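Side-chain contacts in endoglucanase (Fervidobacterium pennivorans DSM 9078, PDB 6KDD), which probably hydrolyses beta-glucosidic linkages of cellulose-like glucans as a glycosyl hydrolase family 5 enzyme: residues L14-I19 with D195-V200; K51-D56 with P312-V317; E121-I126 with K163-S168; L137-Y142 with E167-R172; M282-E285 with S289-Y292. All coordinates share one frame; numbering follows the deposited sequence.

Interaction 1 (L14-I19 with D195-V200)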
# COMPACT_ATOMS: atom_id res chain seq x y z
N LEU A 14 7.12 3.64 -16.22
CA LEU A 14 7.21 4.94 -15.58
C LEU A 14 5.93 5.72 -15.87
O LEU A 14 5.51 6.54 -15.06
CB LEU A 14 8.44 5.69 -16.09
CG LEU A 14 9.70 5.62 -15.21
CD1 LEU A 14 10.26 4.21 -15.11
CD2 LEU A 14 10.77 6.57 -15.75
N GLU A 15 5.34 5.48 -17.05
CA GLU A 15 4.14 6.22 -17.42
C GLU A 15 2.96 5.70 -16.59
O GLU A 15 2.09 6.50 -16.21
CB GLU A 15 3.97 6.23 -18.95
CG GLU A 15 4.96 7.16 -19.64
CD GLU A 15 4.58 8.63 -19.49
OE1 GLU A 15 3.49 9.01 -19.99
OE2 GLU A 15 5.34 9.41 -18.86
N TYR A 16 2.96 4.40 -16.28
CA TYR A 16 1.96 3.77 -15.41
C TYR A 16 2.06 4.30 -13.96
O TYR A 16 1.05 4.61 -13.33
CB TYR A 16 2.07 2.24 -15.45
CG TYR A 16 1.43 1.64 -16.67
CD1 TYR A 16 0.05 1.50 -16.76
CD2 TYR A 16 2.20 1.30 -17.78
CE1 TYR A 16 -0.54 1.00 -17.91
CE2 TYR A 16 1.62 0.78 -18.93
CZ TYR A 16 0.25 0.65 -19.00
OH TYR A 16 -0.32 0.14 -20.13
N ASN A 17 3.30 4.44 -13.47
CA ASN A 17 3.54 4.93 -12.13
C ASN A 17 2.90 6.30 -12.02
O ASN A 17 2.34 6.67 -10.98
CB ASN A 17 5.03 5.06 -11.81
CG ASN A 17 5.28 5.14 -10.32
OD1 ASN A 17 4.59 4.48 -9.55
ND2 ASN A 17 6.29 5.91 -9.92
N LYS A 18 3.02 7.07 -13.10
CA LYS A 18 2.40 8.39 -13.11
C LYS A 18 0.88 8.33 -12.98
O LYS A 18 0.29 9.34 -12.60
CB LYS A 18 2.79 9.18 -14.37
CG LYS A 18 4.19 9.77 -14.30
CD LYS A 18 4.70 10.28 -15.65
CE LYS A 18 6.20 10.45 -15.64
NZ LYS A 18 6.62 11.63 -16.44
N ILE A 19 0.21 7.21 -13.32
CA ILE A 19 -1.23 7.25 -13.13
C ILE A 19 -1.60 6.77 -11.71
O ILE A 19 -2.76 6.86 -11.34
CB ILE A 19 -2.07 6.56 -14.22
CG1 ILE A 19 -1.89 5.04 -14.22
CG2 ILE A 19 -1.84 7.21 -15.60
CD1 ILE A 19 -3.06 4.31 -14.82
N ASP A 195 11.15 -7.90 -15.97
CA ASP A 195 9.75 -7.67 -16.30
C ASP A 195 9.59 -6.16 -16.47
O ASP A 195 10.01 -5.38 -15.63
CB ASP A 195 8.84 -8.40 -15.30
CG ASP A 195 7.33 -8.31 -15.55
OD1 ASP A 195 6.84 -7.18 -15.78
OD2 ASP A 195 6.67 -9.36 -15.55
N LYS A 196 9.01 -5.74 -17.59
CA LYS A 196 8.94 -4.31 -17.84
C LYS A 196 7.63 -3.73 -17.30
O LYS A 196 7.30 -2.59 -17.60
CB LYS A 196 9.21 -4.01 -19.32
CG LYS A 196 10.48 -4.65 -19.87
CD LYS A 196 11.73 -4.28 -19.08
CE LYS A 196 12.90 -5.23 -19.30
NZ LYS A 196 13.18 -5.45 -20.74
N ARG A 197 6.88 -4.53 -16.53
CA ARG A 197 5.59 -4.05 -16.06
C ARG A 197 5.49 -4.25 -14.55
O ARG A 197 4.45 -4.70 -14.06
CB ARG A 197 4.44 -4.74 -16.79
CG ARG A 197 4.25 -4.25 -18.21
CD ARG A 197 3.57 -2.90 -18.22
NE ARG A 197 3.28 -2.54 -19.60
CZ ARG A 197 4.15 -1.93 -20.39
NH1 ARG A 197 5.35 -1.60 -19.95
NH2 ARG A 197 3.80 -1.65 -21.64
N ILE A 198 6.57 -3.90 -13.85
CA ILE A 198 6.57 -3.95 -12.39
C ILE A 198 6.91 -2.56 -11.85
O ILE A 198 7.57 -1.73 -12.49
CB ILE A 198 7.45 -5.06 -11.77
CG1 ILE A 198 8.92 -4.95 -12.19
CG2 ILE A 198 6.88 -6.46 -12.00
CD1 ILE A 198 9.86 -5.82 -11.37
N ILE A 199 6.42 -2.33 -10.62
CA ILE A 199 6.71 -1.13 -9.86
C ILE A 199 7.12 -1.60 -8.46
O ILE A 199 6.53 -2.50 -7.89
CB ILE A 199 5.54 -0.11 -9.86
CG1 ILE A 199 5.26 0.42 -11.27
CG2 ILE A 199 5.79 1.05 -8.89
CD1 ILE A 199 3.96 1.20 -11.41
N VAL A 200 8.22 -1.04 -7.96
CA VAL A 200 8.70 -1.46 -6.66
C VAL A 200 8.10 -0.51 -5.62
O VAL A 200 8.00 0.69 -5.87
CB VAL A 200 10.25 -1.43 -6.62
CG1 VAL A 200 10.77 -1.66 -5.22
CG2 VAL A 200 10.79 -2.51 -7.56
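The backbone N of R197, whose side chain reaches across to Y16, donates to D195 OD1 at 2.8 Å and closes an Asx turn just before strand 198-204. The other oxygen of D195 is salt-bridged to R166. From this turn the R197 chain folds back at its second torsion (chi2 -76°), which lets NH1 bond to K196 O at 3.2 Å and brings one face of the guanidinium to Y16. Only the rim of the tyrosine ring is involved: Y16 CE2 sits 3.8 Å from R197 NE, and the two planes are turned 42° from each other, far from a parallel stack. The phenol oxygen goes elsewhere, to E135.

The next residue, N17, rests on I199. Its OD1 lies 3.7 Å from I199 CG2, while I199 CD1 comes within 3.8 Å of N17 CA. The amide's polar atoms are satisfied outside this pair, OD1 by S289 OG and ND2 by I256 O, so I199 gives it an apolar wall. Helix 13-20 thus lies across the end of the barrel where the strands begin, meeting strand 198-204 here, F138 of strand 137-140 beside it, and the starts of strands 256-261 and 289-292.

Interaction 2 (K51-D56 with P312-V317)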
# COMPACT_ATOMS: atom_id res chain seq x y z
N LYS A 51 -12.12 11.22 -5.36
CA LYS A 51 -11.76 11.73 -6.68
C LYS A 51 -11.96 13.25 -6.70
O LYS A 51 -11.12 13.97 -7.22
CB LYS A 51 -12.63 11.08 -7.76
CG LYS A 51 -12.38 11.57 -9.20
CD LYS A 51 -11.00 11.20 -9.76
CE LYS A 51 -10.83 11.81 -11.14
NZ LYS A 51 -9.65 11.25 -11.83
N LYS A 52 -13.07 13.73 -6.12
CA LYS A 52 -13.38 15.16 -6.17
C LYS A 52 -12.33 15.94 -5.38
O LYS A 52 -12.00 17.05 -5.75
CB LYS A 52 -14.80 15.40 -5.63
CG LYS A 52 -15.12 16.86 -5.33
CD LYS A 52 -16.61 17.25 -5.30
CE LYS A 52 -17.17 17.55 -6.68
NZ LYS A 52 -16.56 18.73 -7.34
N ARG A 53 -11.77 15.33 -4.33
CA ARG A 53 -10.73 15.98 -3.53
C ARG A 53 -9.43 16.15 -4.33
O ARG A 53 -8.61 16.97 -3.97
CB ARG A 53 -10.54 15.25 -2.19
CG ARG A 53 -9.48 15.83 -1.25
CD ARG A 53 -9.99 17.24 -0.87
NE ARG A 53 -9.12 18.01 0.03
CZ ARG A 53 -8.01 18.65 -0.33
NH1 ARG A 53 -7.63 18.68 -1.60
NH2 ARG A 53 -7.31 19.31 0.59
N GLY A 54 -9.19 15.38 -5.40
CA GLY A 54 -7.97 15.59 -6.17
C GLY A 54 -7.04 14.38 -6.25
O GLY A 54 -5.95 14.46 -6.79
N PHE A 55 -7.45 13.24 -5.70
CA PHE A 55 -6.62 12.04 -5.76
C PHE A 55 -6.73 11.43 -7.16
O PHE A 55 -7.79 11.54 -7.81
CB PHE A 55 -7.08 11.04 -4.67
CG PHE A 55 -6.66 11.42 -3.27
CD1 PHE A 55 -5.39 11.13 -2.81
CD2 PHE A 55 -7.52 12.09 -2.41
CE1 PHE A 55 -4.98 11.50 -1.53
CE2 PHE A 55 -7.12 12.46 -1.13
CZ PHE A 55 -5.86 12.15 -0.68
N ASP A 56 -5.66 10.76 -7.58
CA ASP A 56 -5.58 9.96 -8.79
C ASP A 56 -5.90 8.49 -8.56
O ASP A 56 -6.31 7.78 -9.50
CB ASP A 56 -4.17 10.01 -9.37
CG ASP A 56 -3.81 11.46 -9.64
OD1 ASP A 56 -4.63 12.10 -10.30
OD2 ASP A 56 -2.74 11.94 -9.14
N PRO A 312 -5.48 21.22 8.10
CA PRO A 312 -4.83 21.11 6.80
C PRO A 312 -4.14 19.77 6.49
O PRO A 312 -3.41 19.69 5.51
CB PRO A 312 -3.86 22.30 6.83
CG PRO A 312 -3.44 22.41 8.29
CD PRO A 312 -4.61 21.88 9.11
N LEU A 313 -4.43 18.70 7.23
CA LEU A 313 -3.71 17.47 6.92
C LEU A 313 -4.03 16.95 5.50
O LEU A 313 -3.15 16.45 4.83
CB LEU A 313 -4.02 16.42 7.99
CG LEU A 313 -3.19 15.12 7.94
CD1 LEU A 313 -1.71 15.33 8.18
CD2 LEU A 313 -3.77 14.14 8.95
N ALA A 314 -5.29 17.05 5.08
CA ALA A 314 -5.65 16.57 3.75
C ALA A 314 -4.84 17.32 2.70
O ALA A 314 -4.33 16.70 1.76
CB ALA A 314 -7.14 16.67 3.52
N THR A 315 -4.68 18.64 2.87
CA THR A 315 -3.90 19.45 1.92
C THR A 315 -2.43 19.05 1.92
O THR A 315 -1.79 19.05 0.87
CB THR A 315 -4.01 20.96 2.21
OG1 THR A 315 -5.40 21.27 2.16
CG2 THR A 315 -3.28 21.77 1.15
N ALA A 316 -1.89 18.71 3.10
CA ALA A 316 -0.55 18.16 3.22
C ALA A 316 -0.39 16.94 2.30
O ALA A 316 0.66 16.71 1.68
CB ALA A 316 -0.29 17.76 4.67
N VAL A 317 -1.47 16.15 2.17
CA VAL A 317 -1.38 14.94 1.36
C VAL A 317 -1.49 15.28 -0.13
O VAL A 317 -0.71 14.80 -0.94
CB VAL A 317 -2.48 13.96 1.80
CG1 VAL A 317 -2.66 12.82 0.81
CG2 VAL A 317 -2.18 13.46 3.20
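Helix 45-53 of the TIM-barrel shell ends in a Schellman motif, and R53 from its last turn, with F55 just beyond it, meets the C-terminal helix 313-318. G54 makes the turn with a positive phi of 120°, its N bonded to K51 O at 3.0 Å; a beta carbon at this backbone geometry would press on the carbonyl oxygen of R53. R53 stretches toward helix 313-318 with CG anti to the backbone N and a bend at chi2 (64°), so that NH2 arrives beside the first turn. T315 OG1 lies 3.2 Å from R53 NH2, at the edge of the guanidinium and in its plane, and A314 CB is 3.9 Å from the same nitrogen.

F55, beyond the glycine, supplies the apolar half. Its ring presents an edge to V317: CE1 is 3.5 Å from V317 CG1, the methyl that chi1 of 167° places anti to the valine N. I301 and V318 also border this ring.

E311, just ahead of the helix, joins the polar half together, one carboxylate oxygen salt-bridged to R53 NH2 and the other hydrogen-bonded to T315 OG1, while W309 makes a cation-pi contact with R53. The arginine's charge is therefore probably balanced mainly by E311, from the approach to helix 313-318, so that an ion pair and a small apolar contact join the two elements side by side.

Interaction 3 (E121-I126 with K163-S168)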
# COMPACT_ATOMS: atom_id res chain seq x y z
N GLU A 121 -1.84 -19.48 -5.37
CA GLU A 121 -3.17 -19.89 -5.82
C GLU A 121 -4.19 -18.77 -5.64
O GLU A 121 -5.12 -18.63 -6.45
CB GLU A 121 -3.64 -21.15 -5.09
CG GLU A 121 -2.95 -22.43 -5.59
CD GLU A 121 -2.89 -22.60 -7.10
OE1 GLU A 121 -3.94 -22.44 -7.78
OE2 GLU A 121 -1.79 -22.84 -7.63
N ILE A 122 -4.02 -17.98 -4.56
CA ILE A 122 -4.87 -16.81 -4.37
C ILE A 122 -4.72 -15.93 -5.59
O ILE A 122 -5.72 -15.54 -6.21
CB ILE A 122 -4.56 -16.09 -3.03
CG1 ILE A 122 -5.12 -16.90 -1.87
CG2 ILE A 122 -5.16 -14.68 -3.03
CD1 ILE A 122 -4.67 -16.46 -0.46
N TRP A 123 -3.48 -15.62 -5.94
CA TRP A 123 -3.20 -14.76 -7.06
C TRP A 123 -3.65 -15.38 -8.39
O TRP A 123 -3.99 -14.64 -9.30
CB TRP A 123 -1.76 -14.27 -7.06
CG TRP A 123 -1.71 -13.03 -6.22
CD1 TRP A 123 -1.13 -12.84 -4.99
CD2 TRP A 123 -2.40 -11.81 -6.55
NE1 TRP A 123 -1.36 -11.55 -4.57
CE2 TRP A 123 -2.11 -10.89 -5.51
CE3 TRP A 123 -3.17 -11.41 -7.65
CZ2 TRP A 123 -2.68 -9.62 -5.51
CZ3 TRP A 123 -3.66 -10.12 -7.68
CH2 TRP A 123 -3.44 -9.25 -6.61
N ARG A 124 -3.65 -16.72 -8.48
CA ARG A 124 -4.06 -17.34 -9.74
C ARG A 124 -5.53 -16.97 -9.97
O ARG A 124 -5.91 -16.57 -11.08
CB ARG A 124 -3.87 -18.87 -9.72
CG ARG A 124 -4.32 -19.56 -11.01
CD ARG A 124 -4.47 -21.08 -10.86
NE ARG A 124 -3.27 -21.69 -10.26
CZ ARG A 124 -2.10 -21.88 -10.88
NH1 ARG A 124 -1.93 -21.55 -12.15
NH2 ARG A 124 -1.08 -22.42 -10.23
N GLN A 125 -6.31 -17.06 -8.90
CA GLN A 125 -7.74 -16.82 -8.95
C GLN A 125 -8.05 -15.35 -9.19
O GLN A 125 -8.96 -15.02 -9.96
CB GLN A 125 -8.38 -17.28 -7.65
CG GLN A 125 -8.43 -18.80 -7.56
CD GLN A 125 -8.88 -19.12 -6.16
OE1 GLN A 125 -10.06 -19.14 -5.87
NE2 GLN A 125 -7.91 -19.32 -5.27
N ILE A 126 -7.32 -14.46 -8.51
CA ILE A 126 -7.66 -13.05 -8.60
C ILE A 126 -7.33 -12.63 -10.02
O ILE A 126 -8.07 -11.88 -10.66
CB ILE A 126 -6.86 -12.20 -7.58
CG1 ILE A 126 -7.19 -12.60 -6.14
CG2 ILE A 126 -7.09 -10.70 -7.82
CD1 ILE A 126 -6.14 -12.09 -5.13
N LYS A 163 4.88 -15.10 -12.16
CA LYS A 163 4.78 -16.03 -13.27
C LYS A 163 3.31 -16.37 -13.51
O LYS A 163 2.83 -16.23 -14.64
CB LYS A 163 5.61 -17.30 -13.03
CG LYS A 163 5.68 -18.25 -14.22
CD LYS A 163 6.30 -17.64 -15.48
CE LYS A 163 6.65 -18.68 -16.54
NZ LYS A 163 5.46 -19.39 -17.06
N VAL A 164 2.61 -16.79 -12.44
CA VAL A 164 1.22 -17.18 -12.63
C VAL A 164 0.30 -16.00 -12.97
O VAL A 164 -0.62 -16.18 -13.77
CB VAL A 164 0.65 -18.16 -11.59
CG1 VAL A 164 1.71 -19.12 -11.07
CG2 VAL A 164 -0.14 -17.53 -10.46
N ILE A 165 0.54 -14.81 -12.40
CA ILE A 165 -0.31 -13.67 -12.76
C ILE A 165 -0.15 -13.42 -14.26
O ILE A 165 -1.12 -13.15 -14.98
CB ILE A 165 0.09 -12.43 -11.94
CG1 ILE A 165 -0.25 -12.62 -10.46
CG2 ILE A 165 -0.50 -11.14 -12.52
CD1 ILE A 165 0.35 -11.55 -9.54
N ARG A 166 1.10 -13.58 -14.73
CA ARG A 166 1.45 -13.23 -16.10
C ARG A 166 0.81 -14.19 -17.10
O ARG A 166 0.69 -13.86 -18.28
CB ARG A 166 2.97 -13.20 -16.29
CG ARG A 166 3.65 -12.00 -15.67
CD ARG A 166 3.43 -10.78 -16.52
NE ARG A 166 3.99 -9.54 -15.98
CZ ARG A 166 3.25 -8.51 -15.58
NH1 ARG A 166 1.93 -8.58 -15.62
NH2 ARG A 166 3.85 -7.42 -15.14
N GLU A 167 0.40 -15.38 -16.64
CA GLU A 167 -0.18 -16.36 -17.54
C GLU A 167 -1.51 -15.83 -18.06
O GLU A 167 -1.85 -16.05 -19.22
CB GLU A 167 -0.47 -17.68 -16.81
CG GLU A 167 0.79 -18.46 -16.47
CD GLU A 167 0.59 -19.76 -15.69
OE1 GLU A 167 1.56 -20.52 -15.57
OE2 GLU A 167 -0.54 -20.02 -15.22
N SER A 168 -2.28 -15.17 -17.18
CA SER A 168 -3.60 -14.66 -17.54
C SER A 168 -3.57 -13.15 -17.72
O SER A 168 -4.45 -12.61 -18.38
CB SER A 168 -4.66 -15.06 -16.53
OG SER A 168 -4.33 -14.50 -15.26
O HOH W 1 -4.37 -16.37 -13.66
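Two neighbouring helices of the outer layer of the (beta/alpha)8 barrel, 112-129 and 151-168, pack side by side here through W123, R124, V164, I165 and E167. Their segments run nearly parallel, with axes 8.7 Å apart and a crossing angle of -15°. The backbones come closest at R124 and V164, where V164 CG2 rests 4.0 Å from R124 CB. Toward the barrel, I165 CD1 lies over the rim of one face of the W123 indole, 4.0 Å from CE3, and I126 CD1 takes the opposite face; W123 NE1 bonds to I141 O.

Toward solvent the contact turns ionic. R124 leaves the helix with CG anti to its N and bends at chi3 (-51°), which turns the guanidinium back on E121. The grip is side-on: NE meets E121 OE1 at 2.7 Å and NH2 meets E121 OE2 at 2.7 Å, both oxygens lying in the guanidinium plane. The remaining nitrogen, NH1, faces E167 OE2 across the groove in a long salt bridge of 3.7 Å. A leucine at R124 would probably leave the carboxylates of E121 and E167 without their shared positive partner. A water further links R124 O with S168 OG. The strong pairing stays within helix 112-129, so the charge crossing between the helices is likely to add little beside the apolar packing beneath.

Interaction 4 (L137-Y142 with E167-R172)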
# COMPACT_ATOMS: atom_id res chain seq x y z
N LEU A 137 -6.29 -0.91 -13.31
CA LEU A 137 -6.34 -1.78 -12.15
C LEU A 137 -4.98 -2.48 -12.08
O LEU A 137 -4.59 -3.18 -13.04
CB LEU A 137 -7.46 -2.83 -12.30
CG LEU A 137 -7.43 -3.94 -11.23
CD1 LEU A 137 -7.67 -3.31 -9.85
CD2 LEU A 137 -8.41 -5.08 -11.55
N PHE A 138 -4.24 -2.21 -11.01
CA PHE A 138 -2.95 -2.84 -10.78
C PHE A 138 -3.06 -3.87 -9.66
O PHE A 138 -3.94 -3.77 -8.79
CB PHE A 138 -1.87 -1.82 -10.38
CG PHE A 138 -1.56 -0.68 -11.31
CD1 PHE A 138 -2.11 -0.58 -12.60
CD2 PHE A 138 -0.70 0.33 -10.89
CE1 PHE A 138 -1.83 0.51 -13.41
CE2 PHE A 138 -0.40 1.40 -11.71
CZ PHE A 138 -0.95 1.48 -12.98
N PHE A 139 -2.16 -4.88 -9.71
CA PHE A 139 -2.10 -5.92 -8.70
C PHE A 139 -0.86 -5.71 -7.82
O PHE A 139 0.15 -5.19 -8.30
CB PHE A 139 -1.96 -7.31 -9.32
CG PHE A 139 -3.12 -7.79 -10.15
CD1 PHE A 139 -4.39 -7.22 -10.04
CD2 PHE A 139 -2.92 -8.81 -11.07
CE1 PHE A 139 -5.46 -7.65 -10.82
CE2 PHE A 139 -3.99 -9.24 -11.85
CZ PHE A 139 -5.25 -8.67 -11.72
N GLU A 140 -0.95 -6.07 -6.53
CA GLU A 140 0.21 -5.93 -5.66
C GLU A 140 0.33 -7.24 -4.90
O GLU A 140 -0.55 -7.64 -4.15
CB GLU A 140 0.07 -4.69 -4.75
CG GLU A 140 1.16 -4.63 -3.67
CD GLU A 140 0.94 -3.50 -2.67
OE1 GLU A 140 -0.16 -2.90 -2.67
OE2 GLU A 140 1.89 -3.20 -1.89
N ILE A 141 1.42 -7.98 -5.15
CA ILE A 141 1.43 -9.38 -4.71
C ILE A 141 1.22 -9.51 -3.20
O ILE A 141 0.40 -10.30 -2.73
CB ILE A 141 2.74 -10.06 -5.17
CG1 ILE A 141 2.73 -10.17 -6.70
CG2 ILE A 141 2.88 -11.42 -4.48
CD1 ILE A 141 3.96 -10.81 -7.30
N TYR A 142 2.05 -8.82 -2.41
CA TYR A 142 1.88 -8.98 -0.98
C TYR A 142 2.36 -7.72 -0.24
O TYR A 142 3.39 -7.19 -0.59
CB TYR A 142 2.65 -10.21 -0.48
CG TYR A 142 2.30 -10.48 0.94
CD1 TYR A 142 0.99 -10.80 1.27
CD2 TYR A 142 3.20 -10.27 1.97
CE1 TYR A 142 0.60 -10.96 2.58
CE2 TYR A 142 2.84 -10.50 3.29
CZ TYR A 142 1.54 -10.81 3.59
OH TYR A 142 1.13 -11.02 4.86
N GLU A 167 0.40 -15.38 -16.64
CA GLU A 167 -0.18 -16.36 -17.54
C GLU A 167 -1.51 -15.83 -18.06
O GLU A 167 -1.85 -16.05 -19.22
CB GLU A 167 -0.47 -17.68 -16.81
CG GLU A 167 0.79 -18.46 -16.47
CD GLU A 167 0.59 -19.76 -15.69
OE1 GLU A 167 1.56 -20.52 -15.57
OE2 GLU A 167 -0.54 -20.02 -15.22
N SER A 168 -2.28 -15.17 -17.18
CA SER A 168 -3.60 -14.66 -17.54
C SER A 168 -3.57 -13.15 -17.72
O SER A 168 -4.45 -12.61 -18.38
CB SER A 168 -4.66 -15.06 -16.53
OG SER A 168 -4.33 -14.50 -15.26
N ASN A 169 -2.56 -12.48 -17.14
CA ASN A 169 -2.41 -11.04 -17.33
C ASN A 169 -0.98 -10.72 -17.78
O ASN A 169 -0.11 -10.36 -16.97
CB ASN A 169 -2.73 -10.25 -16.05
CG ASN A 169 -4.14 -10.45 -15.53
OD1 ASN A 169 -4.93 -9.52 -15.56
ND2 ASN A 169 -4.47 -11.63 -15.02
N PRO A 170 -0.68 -10.85 -19.09
CA PRO A 170 0.69 -10.69 -19.56
C PRO A 170 1.31 -9.30 -19.38
O PRO A 170 2.53 -9.21 -19.36
CB PRO A 170 0.57 -11.11 -21.03
CG PRO A 170 -0.84 -10.73 -21.40
CD PRO A 170 -1.63 -11.17 -20.18
N THR A 171 0.50 -8.23 -19.25
CA THR A 171 1.04 -6.88 -19.30
C THR A 171 0.57 -5.98 -18.15
O THR A 171 0.89 -4.80 -18.14
CB THR A 171 0.66 -6.14 -20.60
OG1 THR A 171 -0.77 -6.04 -20.68
CG2 THR A 171 1.25 -6.77 -21.85
N ARG A 172 -0.23 -6.51 -17.22
CA ARG A 172 -0.79 -5.64 -16.17
C ARG A 172 0.33 -5.29 -15.18
O ARG A 172 1.17 -6.12 -14.89
CB ARG A 172 -1.93 -6.37 -15.47
CG ARG A 172 -2.67 -5.50 -14.46
CD ARG A 172 -3.78 -6.25 -13.77
NE ARG A 172 -4.75 -6.75 -14.74
CZ ARG A 172 -5.65 -6.01 -15.39
NH1 ARG A 172 -5.73 -4.71 -15.22
NH2 ARG A 172 -6.44 -6.60 -16.28
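R172 lies across F139 in the beta-alpha-beta unit formed by strand 137-140, helix 151-168 and strand 174-177 of the TIM barrel. The arginine runs extended through its first two torsions and then turns at chi3 (-59°), a shape that lays CD over the middle of the phenylalanine ring and sends the guanidinium past its rim. CD stands 3.5 Å from the centroid of the F139 ring and only 11° off its normal, a well-centred CH-pi contact.

Beyond the bend the polar end is tightly held. R172 NH1 donates to L137 O at 2.9 Å with a fairly straight N-H (157°), the carbonyl oxygen lying at the guanidinium edge. NE donates to N169 OD1, also at 2.9 Å and in the guanidinium plane; a weak bond from NH2 reaches the same oxygen. Outside the segments, P134 O takes a bond from NH1 and Y133 O one from NH2, so main-chain oxygens surround a buried charge and fix the rotation of the group. A methionine in place of R172 would probably leave the carbonyl of L137 and the OD1 of N169 without the donors described here.

The N169 amide is also secured through ND2, which bonds to A127 O. It stands steeply to the F139 ring, with ND2 at the ring edge, 4.0 Å from F139 CE2.

Interaction 5 (M282-E285 with S289-Y292)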
# COMPACT_ATOMS: atom_id res chain seq x y z
N MET A 282 8.74 15.19 -0.62
CA MET A 282 9.94 14.45 -0.95
C MET A 282 9.65 13.38 -1.99
O MET A 282 10.47 13.13 -2.88
CB MET A 282 10.61 13.81 0.27
CG MET A 282 12.13 13.66 0.13
SD MET A 282 12.95 15.30 0.08
CE MET A 282 12.95 15.75 1.81
N ALA A 283 8.49 12.73 -1.90
CA ALA A 283 8.13 11.71 -2.89
C ALA A 283 7.98 12.40 -4.25
O ALA A 283 8.49 11.92 -5.26
CB ALA A 283 6.83 11.01 -2.44
N GLU A 284 7.35 13.58 -4.27
CA GLU A 284 7.18 14.34 -5.51
C GLU A 284 8.53 14.77 -6.09
O GLU A 284 8.76 14.61 -7.29
CB GLU A 284 6.24 15.53 -5.28
CG GLU A 284 4.81 15.05 -5.12
CD GLU A 284 3.71 16.09 -5.12
OE1 GLU A 284 3.95 17.22 -4.64
OE2 GLU A 284 2.60 15.72 -5.59
N GLU A 285 9.44 15.22 -5.21
CA GLU A 285 10.77 15.65 -5.62
C GLU A 285 11.47 14.51 -6.34
O GLU A 285 12.09 14.78 -7.37
CB GLU A 285 11.59 16.15 -4.43
CG GLU A 285 13.03 16.54 -4.75
CD GLU A 285 13.73 17.16 -3.55
OE1 GLU A 285 13.23 18.19 -3.08
OE2 GLU A 285 14.72 16.58 -3.05
N SER A 289 5.43 7.88 -6.95
CA SER A 289 3.99 8.01 -6.72
C SER A 289 3.76 7.72 -5.23
O SER A 289 4.62 7.15 -4.56
CB SER A 289 3.17 7.05 -7.55
OG SER A 289 3.67 5.73 -7.38
N TYR A 290 2.55 7.96 -4.74
CA TYR A 290 2.36 7.71 -3.31
C TYR A 290 0.91 7.37 -2.98
O TYR A 290 0.01 7.76 -3.70
CB TYR A 290 2.78 8.94 -2.50
CG TYR A 290 2.05 10.24 -2.73
CD1 TYR A 290 0.88 10.57 -2.05
CD2 TYR A 290 2.58 11.20 -3.59
CE1 TYR A 290 0.23 11.77 -2.25
CE2 TYR A 290 1.95 12.43 -3.78
CZ TYR A 290 0.79 12.73 -3.09
OH TYR A 290 0.15 13.96 -3.26
N ALA A 291 0.73 6.74 -1.82
CA ALA A 291 -0.59 6.51 -1.25
C ALA A 291 -0.52 6.72 0.25
O ALA A 291 0.20 6.03 0.99
CB ALA A 291 -1.13 5.15 -1.60
N TYR A 292 -1.27 7.73 0.69
CA TYR A 292 -1.31 8.09 2.08
C TYR A 292 -1.96 6.98 2.90
O TYR A 292 -2.95 6.39 2.46
CB TYR A 292 -2.05 9.42 2.23
CG TYR A 292 -2.20 9.82 3.68
CD1 TYR A 292 -1.09 10.26 4.40
CD2 TYR A 292 -3.42 9.70 4.34
CE1 TYR A 292 -1.19 10.57 5.75
CE2 TYR A 292 -3.55 10.08 5.68
CZ TYR A 292 -2.42 10.47 6.38
OH TYR A 292 -2.52 10.80 7.70
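The Y290 ring meets E284 at its edge: E284 OE2 lies in the ring plane, 3.8 Å from Y290 CE2, with the carboxylate turned 66° from the ring. A283 CB comes in obliquely, 4.4 Å from Y290 CD2. Other surroundings of the ring are supplied by L258, K22 and R280. This is the return from helix to strand in the beta-alpha-beta unit 256-261, 269-285, 289-292, the last of the TIM barrel, where a short connection folds strand 289-292 back against the end of the helix.

Y290 CG stands between the backbone N and the carbonyl carbon (chi1 61°), a crowded position that turns the ring to the helix. The carboxylate's main partners are basic: OE2 is salt-bridged to K22 and OE1 to R280, so E284 is probably positioned beside the phenol by those charges more than by the ring. The hydroxyl makes a weak hydrogen bond to V317 O; E284 OE2 and Y290 OH, 3.8 Å apart, are too distant to bond.

How the interactions relate
From the N terminus, helix 13-20 opens interaction 1, which closes about 180 residues later on strand 198-204. Before it closes, segment 51-56 opens interaction 2, completed only at the C-terminal helix, so these two long loops cross. Interactions 3 and 4 both fall within each of them and end on the same stretch, sharing E167 and S168; one joins two shell helices, the other ties the shell to strand 137-140. Interaction 5 is local, follows interaction 1 and lies within the span of interaction 2, which it touches through Y290 and V317. N17 and S289 link interactions 1 and 5, whereas interactions 2 and 3 occupy opposite sides of the barrel.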